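Local coordinates for protein eukaryotic translation initiation factor 4 gamma 2 (PDB 4IUL) that probably takes part in translation initiation as an eIF4G relative, its MIF4G domain of HEAT repeats interacting with the RNA helicase eIF4A, at residues A[18-30]-A[51-63]. Sequence-based numbering, arbitrary orientation.
Sequences RHDAIFRKVRGIL and ESKLILKGVILLI. With SO4 (sulfate ion), chain D; SO4 (sulfate ion), chain C.
Phe-23 meets Gly-58 where helix 18-30 runs beside helix 53-63 in the same general direction, the axes 10.0 Å apart and inclined at -32°. The Phe-23 ring is a knob among Leu-54, Ile-55, Gly-58 and Leu-62; its CE2 lies 3.5 Å from Gly-58 CA, where any side chain would collide with the ring, and its edge faces the carbonyl oxygens of Leu-54 and Ile-55. Leu-62 returns the insertion, seated among Phe-23, Val-26, Arg-27 and Leu-30, with CD1 3.7 Å from Val-26 CG1. Deeper in, Ile-22 CD1 touches Ile-55 CD1 and Leu-30 CD2 reaches Ile-63 CG1. Near the start of helix 53-63, Leu-54 sets CD2 over the centre of the His-19 ring, 3.8 Å from its centroid, a CH-pi contact. Arg-18, its chain bent at chi3 (69°), grips Glu-51 end-on: NH1 to OE1 at 2.8 Å and NH2 to OE2 at 2.9 Å, both nearly straight, with guanidinium and carboxylate 16° from coplanar. A leucine at Arg-18 would probably leave the Glu-51 carboxylate without its charged mate and freer to turn. One water joins Glu-51 OE2, Ser-52 OG at the helix N-cap and His-19 NE2; another links Arg-27 NH1, weakly, to Leu-62 O, while Arg-27 NE and NH2 also bind a sulfate, probably from the crystallisation liquor. Helix 38-48 packs against Ile-22 and Val-26, and helix 74-87 against Leu-30, Val-59 and Ile-63. Reciprocal knobs-into-holes between two helices that run the same way at a moderate angle, with a third helix connecting them, fit the stacked helices of the HEAT-repeat MIF4G fold, here at its N-terminal end.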
loop_
_atom_site.group_PDB
_atom_site.type_symbol
_atom_site.label_atom_id
_atom_site.label_comp_id
_atom_site.label_asym_id
_atom_site.label_seq_id
_atom_site.Cartn_x
_atom_site.Cartn_y
_atom_site.Cartn_z
ATOM N N ARG A 18 1.927 19.451 24.432
ATOM C CA ARG A 18 0.557 19.230 23.956
ATOM C C ARG A 18 0.582 18.409 22.667
ATOM O O ARG A 18 -0.207 17.480 22.496
ATOM C CB ARG A 18 -0.172 20.569 23.715
ATOM C CG ARG A 18 -1.679 20.404 23.350
ATOM C CD ARG A 18 -2.399 21.758 23.170
ATOM N NE ARG A 18 -1.938 22.467 21.978
ATOM C CZ ARG A 18 -2.450 22.316 20.757
ATOM N NH1 ARG A 18 -3.468 21.483 20.545
ATOM N NH2 ARG A 18 -1.915 22.974 19.733
ATOM N N HIS A 19 1.495 18.754 21.764
ATOM C CA HIS A 19 1.629 18.034 20.501
ATOM C C HIS A 19 2.039 16.586 20.762
ATOM O O HIS A 19 1.484 15.663 20.161
ATOM C CB HIS A 19 2.667 18.721 19.603
ATOM C CG HIS A 19 2.162 19.963 18.938
ATOM N ND1 HIS A 19 2.992 20.994 18.559
ATOM C CD2 HIS A 19 0.908 20.339 18.582
ATOM C CE1 HIS A 19 2.274 21.954 18.002
ATOM N NE2 HIS A 19 1.006 21.582 18.004
ATOM N N ASP A 20 3.003 16.384 21.661
ATOM C CA ASP A 20 3.457 15.034 21.966
ATOM C C ASP A 20 2.389 14.158 22.625
ATOM O O ASP A 20 2.342 12.953 22.375
ATOM C CB ASP A 20 4.723 15.082 22.827
ATOM C CG ASP A 20 5.892 15.751 22.100
ATOM O OD1 ASP A 20 5.882 15.785 20.849
ATOM O OD2 ASP A 20 6.823 16.236 22.775
ATOM N N ALA A 21 1.527 14.747 23.457
ATOM C CA ALA A 21 0.460 13.975 24.103
ATOM C C ALA A 21 -0.595 13.545 23.071
ATOM O O ALA A 21 -1.201 12.476 23.199
ATOM C CB ALA A 21 -0.202 14.789 25.220
ATOM N N ILE A 22 -0.811 14.374 22.051
ATOM C CA ILE A 22 -1.780 14.039 21.011
ATOM C C ILE A 22 -1.303 12.818 20.238
ATOM O O ILE A 22 -2.078 11.892 19.956
ATOM C CB ILE A 22 -1.983 15.201 20.016
ATOM C CG1 ILE A 22 -2.697 16.366 20.704
ATOM C CG2 ILE A 22 -2.811 14.727 18.823
ATOM C CD1 ILE A 22 -2.892 17.590 19.800
ATOM N N PHE A 23 -0.017 12.817 19.901
ATOM C CA PHE A 23 0.564 11.712 19.160
ATOM C C PHE A 23 0.529 10.417 19.971
ATOM O O PHE A 23 0.321 9.342 19.401
ATOM C CB PHE A 23 1.990 12.076 18.724
ATOM C CG PHE A 23 2.037 13.145 17.661
ATOM C CD1 PHE A 23 3.035 14.120 17.669
ATOM C CD2 PHE A 23 1.072 13.182 16.651
ATOM C CE1 PHE A 23 3.074 15.120 16.695
ATOM C CE2 PHE A 23 1.098 14.176 15.666
ATOM C CZ PHE A 23 2.105 15.151 15.688
ATOM N N ARG A 24 0.721 10.504 21.291
ATOM C CA ARG A 24 0.653 9.297 22.125
ATOM C C ARG A 24 -0.798 8.790 22.103
ATOM O O ARG A 24 -1.055 7.580 22.113
ATOM C CB ARG A 24 1.079 9.574 23.586
ATOM C CG ARG A 24 2.561 9.962 23.775
ATOM C CD ARG A 24 3.039 9.817 25.237
ATOM N NE ARG A 24 2.345 10.703 26.174
ATOM C CZ ARG A 24 2.585 12.007 26.318
ATOM N NH1 ARG A 24 3.515 12.613 25.589
ATOM N NH2 ARG A 24 1.889 12.715 27.204
ATOM N N LYS A 25 -1.744 9.724 22.063
ATOM C CA LYS A 25 -3.162 9.366 22.025
ATOM C C LYS A 25 -3.531 8.708 20.695
ATOM O O LYS A 25 -4.309 7.750 20.660
ATOM C CB LYS A 25 -4.017 10.612 22.226
ATOM C CG LYS A 25 -5.508 10.355 22.291
ATOM C CD LYS A 25 -6.228 11.685 22.478
ATOM C CE LYS A 25 -7.452 11.574 23.370
ATOM N NZ LYS A 25 -7.956 12.938 23.683
ATOM N N VAL A 26 -2.977 9.222 19.599
ATOM C CA VAL A 26 -3.266 8.656 18.287
ATOM C C VAL A 26 -2.788 7.211 18.214
ATOM O O VAL A 26 -3.481 6.347 17.669
ATOM C CB VAL A 26 -2.615 9.486 17.161
ATOM C CG1 VAL A 26 -2.737 8.752 15.825
ATOM C CG2 VAL A 26 -3.301 10.839 17.066
ATOM N N ARG A 27 -1.606 6.953 18.769
ATOM C CA ARG A 27 -1.042 5.609 18.791
ATOM C C ARG A 27 -1.983 4.652 19.533
ATOM O O ARG A 27 -2.228 3.536 19.073
ATOM C CB ARG A 27 0.339 5.621 19.464
ATOM C CG ARG A 27 0.957 4.238 19.676
ATOM C CD ARG A 27 1.071 3.452 18.374
ATOM N NE ARG A 27 1.688 2.139 18.569
ATOM C CZ ARG A 27 1.919 1.262 17.591
ATOM N NH1 ARG A 27 1.587 1.551 16.337
ATOM N NH2 ARG A 27 2.474 0.087 17.866
ATOM N N GLY A 28 -2.498 5.085 20.681
ATOM C CA GLY A 28 -3.422 4.252 21.438
ATOM C C GLY A 28 -4.655 3.904 20.610
ATOM O O GLY A 28 -5.059 2.746 20.535
ATOM N N ILE A 29 -5.251 4.914 19.982
ATOM C CA ILE A 29 -6.428 4.727 19.137
ATOM C C ILE A 29 -6.171 3.687 18.037
ATOM O O ILE A 29 -6.980 2.783 17.818
ATOM C CB ILE A 29 -6.835 6.066 18.477
ATOM C CG1 ILE A 29 -7.316 7.041 19.552
ATOM C CG2 ILE A 29 -7.924 5.836 17.437
ATOM C CD1 ILE A 29 -7.684 8.412 19.020
ATOM N N LEU A 30 -5.045 3.819 17.343
ATOM C CA LEU A 30 -4.704 2.888 16.283
ATOM C C LEU A 30 -4.546 1.475 16.831
ATOM O O LEU A 30 -4.916 0.504 16.168
ATOM C CB LEU A 30 -3.402 3.314 15.597
ATOM C CG LEU A 30 -3.423 4.612 14.791
ATOM C CD1 LEU A 30 -2.014 4.920 14.292
ATOM C CD2 LEU A 30 -4.385 4.474 13.622
ATOM N N GLU A 51 -6.193 19.178 13.401
ATOM C CA GLU A 51 -5.943 20.542 13.848
ATOM C C GLU A 51 -5.054 21.414 12.950
ATOM O O GLU A 51 -5.371 22.569 12.716
ATOM C CB GLU A 51 -5.344 20.488 15.250
ATOM C CG GLU A 51 -5.166 21.833 15.914
ATOM C CD GLU A 51 -4.355 21.737 17.190
ATOM O OE1 GLU A 51 -4.695 20.906 18.060
ATOM O OE2 GLU A 51 -3.374 22.493 17.321
ATOM N N SER A 52 -3.938 20.871 12.464
ATOM C CA SER A 52 -3.011 21.646 11.624
ATOM C C SER A 52 -2.088 20.773 10.773
ATOM O O SER A 52 -2.147 19.548 10.831
ATOM C CB SER A 52 -2.140 22.550 12.501
ATOM O OG SER A 52 -1.238 21.776 13.272
ATOM N N LYS A 53 -1.218 21.412 9.998
ATOM C CA LYS A 53 -0.292 20.674 9.151
ATOM C C LYS A 53 0.612 19.761 9.981
ATOM O O LYS A 53 0.779 18.580 9.670
ATOM C CB LYS A 53 0.568 21.639 8.310
ATOM C CG LYS A 53 1.567 20.920 7.391
ATOM C CD LYS A 53 2.017 21.769 6.188
ATOM C CE LYS A 53 2.962 22.892 6.588
ATOM N NZ LYS A 53 3.608 23.541 5.406
ATOM N N LEU A 54 1.191 20.324 11.035
ATOM C CA LEU A 54 2.091 19.592 11.921
ATOM C C LEU A 54 1.442 18.329 12.492
ATOM O O LEU A 54 2.046 17.260 12.495
ATOM C CB LEU A 54 2.555 20.514 13.053
ATOM C CG LEU A 54 3.545 19.928 14.064
ATOM C CD1 LEU A 54 4.415 21.051 14.634
ATOM C CD2 LEU A 54 2.784 19.183 15.170
ATOM N N ILE A 55 0.211 18.453 12.968
ATOM C CA ILE A 55 -0.494 17.311 13.522
ATOM C C ILE A 55 -0.802 16.290 12.426
ATOM O O ILE A 55 -0.735 15.080 12.670
ATOM C CB ILE A 55 -1.787 17.766 14.241
ATOM C CG1 ILE A 55 -1.410 18.471 15.547
ATOM C CG2 ILE A 55 -2.684 16.589 14.530
ATOM C CD1 ILE A 55 -2.570 19.100 16.270
ATOM N N LEU A 56 -1.126 16.767 11.222
ATOM C CA LEU A 56 -1.405 15.852 10.108
ATOM C C LEU A 56 -0.174 14.992 9.780
ATOM O O LEU A 56 -0.296 13.779 9.547
ATOM C CB LEU A 56 -1.835 16.627 8.854
ATOM C CG LEU A 56 -3.201 17.322 8.847
ATOM C CD1 LEU A 56 -3.422 18.011 7.494
ATOM C CD2 LEU A 56 -4.300 16.297 9.107
ATOM N N LYS A 57 1.007 15.612 9.775
ATOM C CA LYS A 57 2.246 14.885 9.467
ATOM C C LYS A 57 2.492 13.711 10.409
ATOM O O LYS A 57 2.920 12.644 9.972
ATOM C CB LYS A 57 3.466 15.812 9.518
ATOM C CG LYS A 57 3.584 16.797 8.360
ATOM C CD LYS A 57 4.842 17.651 8.511
ATOM C CE LYS A 57 4.974 18.629 7.368
ATOM N NZ LYS A 57 6.123 19.531 7.570
ATOM N N GLY A 58 2.233 13.917 11.696
ATOM C CA GLY A 58 2.426 12.859 12.677
ATOM C C GLY A 58 1.389 11.760 12.523
ATOM O O GLY A 58 1.724 10.571 12.504
ATOM N N VAL A 59 0.126 12.158 12.419
ATOM C CA VAL A 59 -0.961 11.202 12.234
ATOM C C VAL A 59 -0.659 10.242 11.080
ATOM O O VAL A 59 -0.821 9.034 11.216
ATOM C CB VAL A 59 -2.299 11.923 11.942
ATOM C CG1 VAL A 59 -3.371 10.901 11.537
ATOM C CG2 VAL A 59 -2.741 12.707 13.172
ATOM N N ILE A 60 -0.220 10.785 9.945
ATOM C CA ILE A 60 0.106 9.966 8.770
ATOM C C ILE A 60 1.271 9.026 9.061
ATOM O O ILE A 60 1.272 7.866 8.640
ATOM C CB ILE A 60 0.452 10.858 7.546
ATOM C CG1 ILE A 60 -0.816 11.574 7.059
ATOM C CG2 ILE A 60 1.054 10.019 6.428
ATOM C CD1 ILE A 60 -0.561 12.671 6.046
ATOM N N LEU A 61 2.262 9.538 9.784
ATOM C CA LEU A 61 3.423 8.747 10.153
ATOM C C LEU A 61 2.995 7.554 11.015
ATOM O O LEU A 61 3.459 6.433 10.822
ATOM C CB LEU A 61 4.422 9.615 10.931
ATOM C CG LEU A 61 5.672 8.876 11.422
ATOM C CD1 LEU A 61 6.457 8.356 10.207
ATOM C CD2 LEU A 61 6.535 9.808 12.254
ATOM N N LEU A 62 2.101 7.792 11.968
ATOM C CA LEU A 62 1.649 6.719 12.853
ATOM C C LEU A 62 0.771 5.674 12.157
ATOM O O LEU A 62 0.921 4.469 12.398
ATOM C CB LEU A 62 0.920 7.322 14.058
ATOM C CG LEU A 62 1.824 8.134 15.000
ATOM C CD1 LEU A 62 0.987 8.845 16.052
ATOM C CD2 LEU A 62 2.855 7.200 15.657
ATOM N N ILE A 63 -0.121 6.139 11.281
ATOM C CA ILE A 63 -1.023 5.252 10.545
ATOM C C ILE A 63 -0.229 4.274 9.674
ATOM O O ILE A 63 -0.449 3.053 9.730
ATOM C CB ILE A 63 -2.008 6.068 9.652
ATOM C CG1 ILE A 63 -2.997 6.835 10.532
ATOM C CG2 ILE A 63 -2.758 5.147 8.709
ATOM C CD1 ILE A 63 -3.990 7.705 9.763
HETATM S S SO4 D . 5.721 20.805 3.915
HETATM O O1 SO4 D . 6.883 21.168 3.083
HETATM O O2 SO4 D . 4.491 21.345 3.309
HETATM O O3 SO4 D . 5.628 19.340 4.002
HETATM O O4 SO4 D . 5.888 21.373 5.266
HETATM S S SO4 C . 3.015 0.517 21.642
HETATM O O1 SO4 C . 2.477 -0.389 20.612
HETATM O O2 SO4 C . 2.905 1.916 21.184
HETATM O O3 SO4 C . 2.251 0.347 22.891
HETATM O O4 SO4 C . 4.433 0.195 21.881
HETATM O O HOH W 1 -0.946 22.922 15.983
HETATM O O HOH W 2 1.709 3.765 14.954
#